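Local atomic coordinates of 4-hydroxyphenylpyruvate dioxygenase (Pseudomonas putida, PDB entry 5HMQ), a protein that catalyses the divalent-metal-dependent dehydration of 3-dehydroshikimate to protocatechuate, a common intermediate of quinate and shikimate degradation. Residues C[29-34]-C[57-62]; C[187-192]-C[232-237]; C[302-307]-C[361-366]; C[307-312]-C[593-598]. One frame throughout, in Å; residues are numbered along the deposited sequence.

Interaction 1: residues C[29-34]-C[57-62]; sequences DGVEIF and IAITLF
Ala58 N donates to Asp29 O at 2.9 Å and starts a ladder of backbone hydrogen bonds between parallel strands 30-34 and 58-62. Thr60 N to Val31 O (3.0 Å) and Ile33 N to Leu61 O (2.9 Å) continue it, whereas the bond from Val31 N to Ala58 O is weak, bent to 128° at the hydrogen. The pairing slips by one residue on the way: Val31 lies beside Ile59 but Ile33 beside Phe62, and the chain takes up the difference at Thr60, whose psi is -12°. A CA-H...O contact of 3.3 Å from Glu32 CA to Leu61 O supplements the ladder.

The apolar contacts lie on the face bearing Val31, Ile33, Ile59 and Phe62. Ile33 CG1 rests on Ile59 CG2 at 3.7 Å. Val31 keeps CG1 between its backbone N and carbonyl carbon (chi1 51°), a setting that brings this methyl to Ile57 CD1 at 4.0 Å.

On the other face, Glu32 and Leu61 lie side by side and point the same way, with OE1 of Glu32 3.5 Å from Leu61 CD2. Three hydrogen bonds grip the carboxylate: OE1 bonds to Gln63 and Gln193, OE2 to Ser239. As Gln193 is a ligand of the catalytic metal, Glu32 belongs to its second shell.

Strand 30-34 runs between strands 6-8 and 58-66 of the TIM barrel. Helix 16-25 covers Val31 and Ile57, helix 76-93 packs on Phe62, and Phe191 of strand 189-194 reaches Glu32, Thr60 and Leu61.

Interaction 2: residues C[187-192]-C[232-237]; sequences DKIFFV and TGYRGP
Phe191 and Pro237, with CA atoms 5.9 Å apart, are the nearest pair of CA atoms across strand 189-192 and loop 232-237, whose end-to-end directions diverge by 50°. The two segments exchange no backbone hydrogen bonds, so side chains make the join. Gly233, with positive phi, ends helix 222-231; an ST turn from Tyr234 N to Thr232 OG1 (3.2 Å) shapes the exit, and the same OG1 also bonds to Ile229.

Tyr234 makes the largest single contribution. With CG anti to its backbone N (chi1 175°), its ring is directed in against the strand, crossing the Ile189 side chain at about a right angle; Ile189 CG2 makes a CH-pi contact over one face, 4.0 Å from the ring centroid and 21° off the normal. The opposite face is covered by its own chain, with Gly236 N over the ring centre. Val192 CG2 approaches CE2 of Tyr234 obliquely at 3.5 Å. The phenol hydroxyl is tied down within the loop: Tyr234 OH donates to Pro237 O at 2.7 Å, in the carbonyl plane and on a lone pair, which gives this buried side chain's polar end a partner. Further along, CE1 of Phe191 meets CB of Pro237 at 3.6 Å.

The loop thus leads helix 222-231 into strand 238-240, neighbour of 189-194 in the barrel: Val192 bonds to Ser239 through the backbone, while Ile229 of the helix packs against both Val192 and Tyr234.

Interaction 3: residues C[302-307]-C[361-366]; sequences EFAVDE and GPSLCA
Glu302 runs along Cys365 and Ala366 as an extended chain, its CG anti to the backbone N (chi1 -177°). CB lies 3.6 Å from Ala366 O. CG comes equally near Cys365, 3.6 Å from SG, and CD stays beside the same sulfur. At the tip OE1 is 3.3 Å from the methyl of Ala366, but the polar partners of this buried carboxylate lie elsewhere: OE1 bonds to Tyr412 and OE2 to Asn346, one bond to each oxygen, which should fix its rotation.

The backbone beneath forms a classic beta bulge, since Cys365 and Ala366 both face Glu302. Glu302 O accepts from Cys365 N at 3.0 Å and more weakly from Ala366 N at 3.3 Å. The bulge lies between antiparallel strands 295-304 and 363-371, adjacent in the mixed sheet of the first VOC domain. Beyond it the pairing resumes with Ala304 N to Ser363 O (2.8 Å), while the return bond from Ser363 N to Ala304 O is weak.

On the face opposite Glu302, Leu364 CD1 is centred over the Phe303 ring in a CH-pi contact, 4.2 Å from the centroid and only 9° off its normal. Phe303 also meets Phe598, with the ring planes at about 50°. Ser363 OG donates to Gly361 O within its own segment, just after helix 352-360, whose Phe356 packs on Ser363 and Cys365.

Interaction 4: residues C[307-312]-C[593-598]; sequences EAVGAR and PFEERF
Val309 CG1 meets Phe594 CZ at 3.8 Å, arriving at the edge of the ring near its plane. The same methyl lies 3.8 Å from Glu595 OE1, so one branch of the valine serves two neighbouring residues, Phe594 and Glu595. Next to it Phe594 CE1 comes to 4.0 Å from the backbone C of Arg312.

Arg312 NH1 and Glu595 OE2 are modelled as a salt bridge, but their separation is too short to be physical, so the pairing is plausible and its exact geometry doubtful.

In the next shell, Glu595 CG lies over the centre of the Phe594 ring, 4.1 Å above its plane. The loop is closed by Phe594 N to Phe598 O (2.7 Å), and Trp316 of helix 307-319 meets Phe594 edge-to-face. Asp306 OD1 caps Val309 N at the helix start. This helix, in the first VOC region, thus meets the loop leading into strand 599-606, which carries the magnesium ligand Glu601: a contact between the two halves of the C-terminal domain.

The chemistry is that of a small apolar contact around a buried phenylalanine with a probable ion pair at its exposed border; solvent near Arg312 would probably weaken the electrostatic attraction.

Overall arrangement
Interactions 1 and 2 share the barrel sheet of the N-terminal domain and touch through Phe191; both are buried, but the first is a backbone ladder and the second rests on side chains around a tyrosine. Interactions 3 and 4 lie on the far side of the chain's centre; from interaction 1 to interaction 3 the centres are about 45 Å apart, and from interaction 2 to interaction 4 about 57 Å. They share Glu307, where strand 295-304 gives way to helix 307-319, and meet through Phe303 and Phe598. Interaction 3 is buried sheet pairing; interaction 4, only partly buried, adds a probable ion pair at its exposed border and joins segments 281 residues apart at their closest ends.

Interaction 1: residues C[29-34]-C[57-62]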
loop_
_atom_site.group_PDB
_atom_site.type_symbol
_atom_site.label_atom_id
_atom_site.label_comp_id
_atom_site.label_asym_id
_atom_site.label_seq_id
_atom_site.Cartn_x
_atom_site.Cartn_y
_atom_site.Cartn_z
ATOM N N ASP C 29 -10.899 6.139 22.869
ATOM C CA ASP C 29 -11.738 5.767 23.999
ATOM C C ASP C 29 -12.798 4.745 23.621
ATOM O O ASP C 29 -13.184 3.923 24.461
ATOM C CB ASP C 29 -12.426 7.006 24.584
ATOM C CG ASP C 29 -11.446 8.109 24.933
ATOM O OD1 ASP C 29 -10.705 7.960 25.927
ATOM O OD2 ASP C 29 -11.421 9.129 24.213
ATOM N N GLY C 30 -13.272 4.768 22.373
ATOM C CA GLY C 30 -14.388 3.944 21.963
ATOM C C GLY C 30 -14.202 3.395 20.563
ATOM O O GLY C 30 -13.224 3.701 19.877
ATOM N N VAL C 31 -15.159 2.563 20.158
ATOM C CA VAL C 31 -15.131 1.927 18.846
ATOM C C VAL C 31 -16.563 1.699 18.385
ATOM O O VAL C 31 -17.428 1.306 19.174
ATOM C CB VAL C 31 -14.331 0.605 18.878
ATOM C CG1 VAL C 31 -14.820 -0.294 20.005
ATOM C CG2 VAL C 31 -14.432 -0.112 17.549
ATOM N N GLU C 32 -16.817 1.962 17.104
ATOM C CA GLU C 32 -18.054 1.535 16.465
ATOM C C GLU C 32 -17.839 0.136 15.907
ATOM O O GLU C 32 -16.913 -0.086 15.118
ATOM C CB GLU C 32 -18.486 2.483 15.345
ATOM C CG GLU C 32 -18.101 3.942 15.504
ATOM C CD GLU C 32 -18.522 4.777 14.296
ATOM O OE1 GLU C 32 -19.355 4.295 13.496
ATOM O OE2 GLU C 32 -18.021 5.910 14.141
ATOM N N ILE C 33 -18.671 -0.811 16.332
ATOM C CA ILE C 33 -18.600 -2.175 15.821
ATOM C C ILE C 33 -19.393 -2.235 14.520
ATOM O O ILE C 33 -20.620 -2.118 14.521
ATOM C CB ILE C 33 -19.119 -3.193 16.842
ATOM C CG1 ILE C 33 -18.175 -3.263 18.042
ATOM C CG2 ILE C 33 -19.253 -4.562 16.201
ATOM C CD1 ILE C 33 -16.836 -3.899 17.731
ATOM N N PHE C 34 -18.687 -2.400 13.406
ATOM C CA PHE C 34 -19.323 -2.620 12.116
ATOM C C PHE C 34 -19.801 -4.064 12.057
ATOM O O PHE C 34 -19.030 -4.987 12.333
ATOM C CB PHE C 34 -18.331 -2.316 10.991
ATOM C CG PHE C 34 -18.953 -2.212 9.624
ATOM C CD1 PHE C 34 -19.791 -1.157 9.306
ATOM C CD2 PHE C 34 -18.667 -3.153 8.645
ATOM C CE1 PHE C 34 -20.353 -1.052 8.044
ATOM C CE2 PHE C 34 -19.224 -3.055 7.380
ATOM C CZ PHE C 34 -20.068 -2.003 7.080
ATOM N N ILE C 57 -11.409 0.091 26.135
ATOM C CA ILE C 57 -12.179 0.901 25.201
ATOM C C ILE C 57 -13.637 0.475 25.282
ATOM O O ILE C 57 -13.953 -0.697 25.513
ATOM C CB ILE C 57 -11.652 0.794 23.752
ATOM C CG1 ILE C 57 -11.703 -0.655 23.261
ATOM C CG2 ILE C 57 -10.242 1.359 23.651
ATOM C CD1 ILE C 57 -11.322 -0.820 21.803
ATOM N N ALA C 58 -14.528 1.442 25.098
ATOM C CA ALA C 58 -15.959 1.192 25.114
ATOM C C ALA C 58 -16.474 0.953 23.700
ATOM O O ALA C 58 -15.882 1.406 22.718
ATOM C CB ALA C 58 -16.708 2.365 25.748
ATOM N N ILE C 59 -17.569 0.206 23.601
ATOM C CA ILE C 59 -18.281 0.044 22.338
ATOM C C ILE C 59 -19.350 1.129 22.301
ATOM O O ILE C 59 -20.394 1.014 22.944
ATOM C CB ILE C 59 -18.874 -1.357 22.188
ATOM C CG1 ILE C 59 -17.759 -2.404 22.205
ATOM C CG2 ILE C 59 -19.674 -1.460 20.897
ATOM C CD1 ILE C 59 -18.255 -3.830 22.063
ATOM N N THR C 60 -19.083 2.195 21.549
ATOM C CA THR C 60 -19.929 3.381 21.563
ATOM C C THR C 60 -21.072 3.330 20.556
ATOM O O THR C 60 -21.977 4.169 20.635
ATOM C CB THR C 60 -19.083 4.632 21.297
ATOM O OG1 THR C 60 -18.490 4.539 19.996
ATOM C CG2 THR C 60 -17.978 4.761 22.333
ATOM N N LEU C 61 -21.062 2.376 19.625
ATOM C CA LEU C 61 -22.097 2.313 18.602
ATOM C C LEU C 61 -22.042 0.968 17.895
ATOM O O LEU C 61 -20.959 0.422 17.672
ATOM C CB LEU C 61 -21.938 3.450 17.580
ATOM C CG LEU C 61 -22.859 3.424 16.362
ATOM C CD1 LEU C 61 -24.301 3.691 16.752
ATOM C CD2 LEU C 61 -22.390 4.417 15.311
ATOM N N PHE C 62 -23.216 0.449 17.544
ATOM C CA PHE C 62 -23.351 -0.703 16.666
ATOM C C PHE C 62 -24.011 -0.236 15.376
ATOM O O PHE C 62 -25.000 0.502 15.415
ATOM C CB PHE C 62 -24.178 -1.810 17.324
ATOM C CG PHE C 62 -24.468 -2.972 16.414
ATOM C CD1 PHE C 62 -23.498 -3.928 16.163
ATOM C CD2 PHE C 62 -25.704 -3.102 15.803
ATOM C CE1 PHE C 62 -23.757 -4.998 15.327
ATOM C CE2 PHE C 62 -25.970 -4.168 14.964
ATOM C CZ PHE C 62 -24.993 -5.117 14.726
#

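Interaction 2: residues C[187-192]-C[232-237]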
loop_
_atom_site.group_PDB
_atom_site.type_symbol
_atom_site.label_atom_id
_atom_site.label_comp_id
_atom_site.label_asym_id
_atom_site.label_seq_id
_atom_site.Cartn_x
_atom_site.Cartn_y
_atom_site.Cartn_z
ATOM N N ASP C 187 -28.829 17.467 23.319
ATOM C CA ASP C 187 -29.121 16.119 23.787
ATOM C C ASP C 187 -29.868 15.274 22.760
ATOM O O ASP C 187 -30.014 14.065 22.970
ATOM C CB ASP C 187 -29.930 16.177 25.087
ATOM C CG ASP C 187 -31.308 16.781 24.893
ATOM O OD1 ASP C 187 -31.487 17.581 23.951
ATOM O OD2 ASP C 187 -32.222 16.448 25.675
ATOM N N LYS C 188 -30.335 15.866 21.661
ATOM C CA LYS C 188 -30.963 15.101 20.591
ATOM C C LYS C 188 -29.971 14.640 19.530
ATOM O O LYS C 188 -30.357 13.893 18.624
ATOM C CB LYS C 188 -32.086 15.915 19.937
ATOM C CG LYS C 188 -33.235 16.252 20.880
ATOM C CD LYS C 188 -33.716 15.029 21.665
ATOM C CE LYS C 188 -34.327 13.969 20.756
ATOM N NZ LYS C 188 -34.708 12.742 21.505
ATOM N N ILE C 189 -28.719 15.075 19.609
ATOM C CA ILE C 189 -27.653 14.555 18.763
ATOM C C ILE C 189 -26.995 13.406 19.517
ATOM O O ILE C 189 -26.467 13.602 20.617
ATOM C CB ILE C 189 -26.631 15.648 18.415
ATOM C CG1 ILE C 189 -27.308 16.798 17.669
ATOM C CG2 ILE C 189 -25.492 15.075 17.592
ATOM C CD1 ILE C 189 -26.427 18.024 17.506
ATOM N N PHE C 190 -27.046 12.205 18.942
ATOM C CA PHE C 190 -26.538 11.021 19.622
ATOM C C PHE C 190 -25.124 10.630 19.217
ATOM O O PHE C 190 -24.442 9.959 20.000
ATOM C CB PHE C 190 -27.464 9.822 19.382
ATOM C CG PHE C 190 -28.736 9.859 20.182
ATOM C CD1 PHE C 190 -29.017 10.927 21.025
ATOM C CD2 PHE C 190 -29.643 8.813 20.109
ATOM C CE1 PHE C 190 -30.186 10.954 21.767
ATOM C CE2 PHE C 190 -30.814 8.835 20.852
ATOM C CZ PHE C 190 -31.087 9.908 21.679
ATOM N N PHE C 191 -24.659 11.032 18.038
ATOM C CA PHE C 191 -23.380 10.535 17.552
ATOM C C PHE C 191 -22.916 11.403 16.393
ATOM O O PHE C 191 -23.731 11.906 15.615
ATOM C CB PHE C 191 -23.492 9.071 17.105
ATOM C CG PHE C 191 -22.227 8.287 17.275
ATOM C CD1 PHE C 191 -21.918 7.707 18.494
ATOM C CD2 PHE C 191 -21.346 8.130 16.220
ATOM C CE1 PHE C 191 -20.756 6.981 18.656
ATOM C CE2 PHE C 191 -20.183 7.404 16.376
ATOM C CZ PHE C 191 -19.884 6.832 17.597
ATOM N N VAL C 192 -21.600 11.563 16.281
ATOM C CA VAL C 192 -20.989 12.368 15.228
ATOM C C VAL C 192 -19.888 11.544 14.579
ATOM O O VAL C 192 -18.966 11.084 15.264
ATOM C CB VAL C 192 -20.424 13.695 15.766
ATOM C CG1 VAL C 192 -19.653 14.426 14.671
ATOM C CG2 VAL C 192 -21.540 14.571 16.309
ATOM N N THR C 232 -24.303 23.490 20.115
ATOM C CA THR C 232 -25.531 22.977 20.710
ATOM C C THR C 232 -25.343 22.514 22.148
ATOM O O THR C 232 -26.341 22.259 22.832
ATOM C CB THR C 232 -26.072 21.803 19.891
ATOM O OG1 THR C 232 -25.264 20.642 20.128
ATOM C CG2 THR C 232 -26.038 22.123 18.413
ATOM N N GLY C 233 -24.104 22.397 22.618
ATOM C CA GLY C 233 -23.815 21.801 23.903
ATOM C C GLY C 233 -23.447 20.334 23.841
ATOM O O GLY C 233 -23.039 19.771 24.865
ATOM N N TYR C 234 -23.591 19.702 22.675
ATOM C CA TYR C 234 -23.243 18.294 22.508
ATOM C C TYR C 234 -21.804 18.029 22.929
ATOM O O TYR C 234 -20.871 18.689 22.463
ATOM C CB TYR C 234 -23.464 17.877 21.050
ATOM C CG TYR C 234 -23.033 16.461 20.723
ATOM C CD1 TYR C 234 -23.867 15.381 20.983
ATOM C CD2 TYR C 234 -21.812 16.209 20.113
ATOM C CE1 TYR C 234 -23.478 14.086 20.676
ATOM C CE2 TYR C 234 -21.417 14.918 19.802
ATOM C CZ TYR C 234 -22.255 13.861 20.084
ATOM O OH TYR C 234 -21.868 12.576 19.774
ATOM N N ARG C 235 -21.633 17.056 23.826
ATOM C CA ARG C 235 -20.312 16.612 24.256
ATOM C C ARG C 235 -20.179 15.097 24.161
ATOM O O ARG C 235 -19.339 14.507 24.847
ATOM C CB ARG C 235 -20.008 17.089 25.679
ATOM C CG ARG C 235 -20.055 18.603 25.848
ATOM C CD ARG C 235 -18.939 19.277 25.061
ATOM N NE ARG C 235 -18.938 20.728 25.225
ATOM C CZ ARG C 235 -19.595 21.575 24.437
ATOM N NH1 ARG C 235 -20.313 21.120 23.420
ATOM N NH2 ARG C 235 -19.531 22.879 24.665
ATOM N N GLY C 236 -20.987 14.460 23.316
ATOM C CA GLY C 236 -20.960 13.026 23.155
ATOM C C GLY C 236 -19.780 12.557 22.333
ATOM O O GLY C 236 -18.801 13.283 22.135
ATOM N N PRO C 237 -19.851 11.324 21.837
ATOM C CA PRO C 237 -18.703 10.749 21.126
ATOM C C PRO C 237 -18.384 11.505 19.843
ATOM O O PRO C 237 -19.276 11.984 19.137
ATOM C CB PRO C 237 -19.152 9.311 20.833
ATOM C CG PRO C 237 -20.258 9.043 21.802
ATOM C CD PRO C 237 -20.951 10.358 21.983
#

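Interaction 3: residues C[302-307]-C[361-366]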
loop_
_atom_site.group_PDB
_atom_site.type_symbol
_atom_site.label_atom_id
_atom_site.label_comp_id
_atom_site.label_asym_id
_atom_site.label_seq_id
_atom_site.Cartn_x
_atom_site.Cartn_y
_atom_site.Cartn_z
ATOM N N GLU C 302 20.648 17.482 4.342
ATOM C CA GLU C 302 21.622 16.440 4.647
ATOM C C GLU C 302 21.393 15.260 3.710
ATOM O O GLU C 302 20.316 14.655 3.719
ATOM C CB GLU C 302 21.525 15.994 6.106
ATOM C CG GLU C 302 22.577 14.964 6.498
ATOM C CD GLU C 302 22.444 14.487 7.935
ATOM O OE1 GLU C 302 21.531 14.959 8.645
ATOM O OE2 GLU C 302 23.257 13.634 8.353
ATOM N N PHE C 303 22.401 14.941 2.904
ATOM C CA PHE C 303 22.331 13.833 1.964
ATOM C C PHE C 303 23.142 12.651 2.476
ATOM O O PHE C 303 24.244 12.820 3.006
ATOM C CB PHE C 303 22.843 14.242 0.580
ATOM C CG PHE C 303 21.873 15.072 -0.210
ATOM C CD1 PHE C 303 21.862 16.453 -0.096
ATOM C CD2 PHE C 303 20.976 14.469 -1.078
ATOM C CE1 PHE C 303 20.968 17.216 -0.830
ATOM C CE2 PHE C 303 20.082 15.223 -1.814
ATOM C CZ PHE C 303 20.078 16.599 -1.691
ATOM N N ALA C 304 22.586 11.452 2.313
ATOM C CA ALA C 304 23.263 10.217 2.680
ATOM C C ALA C 304 23.943 9.655 1.441
ATOM O O ALA C 304 23.275 9.341 0.450
ATOM C CB ALA C 304 22.278 9.203 3.262
ATOM N N VAL C 305 25.268 9.529 1.499
ATOM C CA VAL C 305 26.083 9.116 0.362
ATOM C C VAL C 305 27.280 8.332 0.884
ATOM O O VAL C 305 27.577 8.331 2.079
ATOM C CB VAL C 305 26.576 10.323 -0.472
ATOM C CG1 VAL C 305 25.437 10.959 -1.256
ATOM C CG2 VAL C 305 27.242 11.351 0.434
ATOM N N ASP C 306 27.977 7.663 -0.030
ATOM C CA ASP C 306 29.306 7.145 0.237
ATOM C C ASP C 306 30.328 8.085 -0.402
ATOM O O ASP C 306 29.977 9.131 -0.953
ATOM C CB ASP C 306 29.437 5.695 -0.249
ATOM C CG ASP C 306 29.272 5.544 -1.756
ATOM O OD1 ASP C 306 29.200 6.561 -2.476
ATOM O OD2 ASP C 306 29.207 4.384 -2.222
ATOM N N GLU C 307 31.607 7.717 -0.325
ATOM C CA GLU C 307 32.641 8.633 -0.794
ATOM C C GLU C 307 32.611 8.782 -2.311
ATOM O O GLU C 307 32.863 9.871 -2.836
ATOM C CB GLU C 307 34.017 8.157 -0.330
ATOM C CG GLU C 307 34.912 9.277 0.187
ATOM C CD GLU C 307 34.499 9.767 1.567
ATOM O OE1 GLU C 307 34.427 10.999 1.768
ATOM O OE2 GLU C 307 34.243 8.915 2.443
ATOM N N GLY C 361 20.050 4.295 -1.129
ATOM C CA GLY C 361 20.972 4.864 -2.085
ATOM C C GLY C 361 21.221 6.328 -1.778
ATOM O O GLY C 361 20.908 6.811 -0.686
ATOM N N PRO C 362 21.791 7.065 -2.732
ATOM C CA PRO C 362 21.975 8.511 -2.535
ATOM C C PRO C 362 20.627 9.200 -2.407
ATOM O O PRO C 362 19.781 9.118 -3.299
ATOM C CB PRO C 362 22.734 8.951 -3.792
ATOM C CG PRO C 362 22.451 7.897 -4.805
ATOM C CD PRO C 362 22.255 6.615 -4.056
ATOM N N SER C 363 20.429 9.885 -1.286
ATOM C CA SER C 363 19.098 10.353 -0.930
ATOM C C SER C 363 19.203 11.433 0.134
ATOM O O SER C 363 20.247 11.618 0.766
ATOM C CB SER C 363 18.232 9.193 -0.430
ATOM O OG SER C 363 18.901 8.494 0.607
ATOM N N LEU C 364 18.095 12.143 0.329
ATOM C CA LEU C 364 17.988 13.117 1.409
ATOM C C LEU C 364 17.579 12.384 2.679
ATOM O O LEU C 364 16.451 11.892 2.787
ATOM C CB LEU C 364 16.978 14.204 1.060
ATOM C CG LEU C 364 16.852 15.344 2.073
ATOM C CD1 LEU C 364 18.089 16.226 2.037
ATOM C CD2 LEU C 364 15.601 16.164 1.817
ATOM N N CYS C 365 18.496 12.299 3.638
ATOM C CA CYS C 365 18.220 11.601 4.883
ATOM C C CYS C 365 17.738 12.528 5.988
ATOM O O CYS C 365 17.247 12.038 7.010
ATOM C CB CYS C 365 19.465 10.843 5.358
ATOM S SG CYS C 365 20.865 11.885 5.808
ATOM N N ALA C 366 17.867 13.842 5.820
ATOM C CA ALA C 366 17.404 14.765 6.846
ATOM C C ALA C 366 17.312 16.171 6.277
ATOM O O ALA C 366 18.008 16.519 5.319
ATOM C CB ALA C 366 18.326 14.750 8.067
#

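Interaction 4: residues C[307-312]-C[593-598]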
loop_
_atom_site.group_PDB
_atom_site.type_symbol
_atom_site.label_atom_id
_atom_site.label_comp_id
_atom_site.label_asym_id
_atom_site.label_seq_id
_atom_site.Cartn_x
_atom_site.Cartn_y
_atom_site.Cartn_z
ATOM N N GLU C 307 31.607 7.717 -0.325
ATOM C CA GLU C 307 32.641 8.633 -0.794
ATOM C C GLU C 307 32.611 8.782 -2.311
ATOM O O GLU C 307 32.863 9.871 -2.836
ATOM C CB GLU C 307 34.017 8.157 -0.330
ATOM C CG GLU C 307 34.912 9.277 0.187
ATOM C CD GLU C 307 34.499 9.767 1.567
ATOM O OE1 GLU C 307 34.427 10.999 1.768
ATOM O OE2 GLU C 307 34.243 8.915 2.443
ATOM N N ALA C 308 32.276 7.712 -3.033
ATOM C CA ALA C 308 32.246 7.776 -4.491
ATOM C C ALA C 308 31.083 8.629 -4.978
ATOM O O ALA C 308 31.277 9.600 -5.719
ATOM C CB ALA C 308 32.169 6.364 -5.078
ATOM N N VAL C 309 29.858 8.278 -4.577
ATOM C CA VAL C 309 28.696 9.045 -5.013
ATOM C C VAL C 309 28.688 10.425 -4.370
ATOM O O VAL C 309 28.232 11.399 -4.982
ATOM C CB VAL C 309 27.396 8.273 -4.709
ATOM C CG1 VAL C 309 26.208 8.945 -5.378
ATOM C CG2 VAL C 309 27.515 6.827 -5.166
ATOM N N GLY C 310 29.205 10.543 -3.144
ATOM C CA GLY C 310 29.236 11.842 -2.491
ATOM C C GLY C 310 30.132 12.830 -3.209
ATOM O O GLY C 310 29.810 14.017 -3.309
ATOM N N ALA C 311 31.270 12.355 -3.715
ATOM C CA ALA C 311 32.129 13.213 -4.520
ATOM C C ALA C 311 31.444 13.577 -5.829
ATOM O O ALA C 311 31.562 14.710 -6.309
ATOM C CB ALA C 311 33.469 12.529 -4.780
ATOM N N ARG C 312 30.722 12.620 -6.420
ATOM C CA ARG C 312 30.002 12.887 -7.659
ATOM C C ARG C 312 28.878 13.892 -7.434
ATOM O O ARG C 312 28.649 14.774 -8.269
ATOM C CB ARG C 312 29.450 11.576 -8.219
ATOM C CG ARG C 312 29.650 11.385 -9.707
ATOM C CD ARG C 312 29.350 9.951 -10.121
ATOM N NE ARG C 312 30.091 8.983 -9.315
ATOM C CZ ARG C 312 29.526 8.044 -8.562
ATOM N NH1 ARG C 312 28.206 7.927 -8.514
ATOM N NH2 ARG C 312 30.284 7.211 -7.863
ATOM N N PRO C 593 18.077 14.054 -14.033
ATOM C CA PRO C 593 18.127 13.440 -12.702
ATOM C C PRO C 593 19.548 13.045 -12.331
ATOM O O PRO C 593 20.311 12.548 -13.163
ATOM C CB PRO C 593 17.218 12.213 -12.842
ATOM C CG PRO C 593 16.317 12.536 -13.982
ATOM C CD PRO C 593 17.144 13.349 -14.929
ATOM N N PHE C 594 19.905 13.282 -11.071
ATOM C CA PHE C 594 21.184 12.822 -10.543
ATOM C C PHE C 594 21.094 11.322 -10.293
ATOM O O PHE C 594 20.467 10.884 -9.322
ATOM C CB PHE C 594 21.551 13.571 -9.264
ATOM C CG PHE C 594 22.765 13.016 -8.568
ATOM C CD1 PHE C 594 24.040 13.341 -9.004
ATOM C CD2 PHE C 594 22.631 12.174 -7.475
ATOM C CE1 PHE C 594 25.156 12.832 -8.365
ATOM C CE2 PHE C 594 23.742 11.664 -6.832
ATOM C CZ PHE C 594 25.007 11.992 -7.278
ATOM N N GLU C 595 21.730 10.542 -11.166
ATOM C CA GLU C 595 21.775 9.085 -11.066
ATOM C C GLU C 595 20.387 8.493 -10.821
ATOM O O GLU C 595 20.168 7.707 -9.896
ATOM C CB GLU C 595 22.769 8.651 -9.989
ATOM C CG GLU C 595 24.188 9.103 -10.292
ATOM C CD GLU C 595 25.213 8.503 -9.360
ATOM O OE1 GLU C 595 24.865 7.573 -8.601
ATOM O OE2 GLU C 595 26.372 8.966 -9.385
ATOM N N GLU C 596 19.440 8.903 -11.668
ATOM C CA GLU C 596 18.100 8.320 -11.749
ATOM C C GLU C 596 17.285 8.527 -10.472
ATOM O O GLU C 596 16.402 7.725 -10.157
ATOM C CB GLU C 596 18.168 6.830 -12.104
ATOM C CG GLU C 596 19.055 6.507 -13.303
ATOM C CD GLU C 596 18.427 6.880 -14.641
ATOM O OE1 GLU C 596 17.349 7.507 -14.649
ATOM O OE2 GLU C 596 19.017 6.541 -15.685
ATOM N N ARG C 597 17.554 9.603 -9.735
ATOM C CA ARG C 597 16.739 9.948 -8.575
ATOM C C ARG C 597 16.223 11.374 -8.693
ATOM O O ARG C 597 15.418 11.686 -9.578
ATOM C CB ARG C 597 17.532 9.793 -7.277
ATOM C CG ARG C 597 18.601 8.733 -7.327
ATOM C CD ARG C 597 18.320 7.609 -6.358
ATOM N NE ARG C 597 19.297 6.536 -6.511
ATOM C CZ ARG C 597 19.255 5.384 -5.850
ATOM N NH1 ARG C 597 18.280 5.151 -4.984
ATOM N NH2 ARG C 597 20.189 4.466 -6.058
ATOM N N PHE C 598 16.689 12.243 -7.803
ATOM C CA PHE C 598 16.265 13.632 -7.798
ATOM C C PHE C 598 17.008 14.434 -8.858
ATOM O O PHE C 598 18.144 14.123 -9.228
ATOM C CB PHE C 598 16.505 14.251 -6.420
ATOM C CG PHE C 598 17.870 13.964 -5.854
ATOM C CD1 PHE C 598 18.957 14.760 -6.181
ATOM C CD2 PHE C 598 18.065 12.896 -4.993
ATOM C CE1 PHE C 598 20.212 14.494 -5.661
ATOM C CE2 PHE C 598 19.315 12.624 -4.470
ATOM C CZ PHE C 598 20.391 13.424 -4.805
#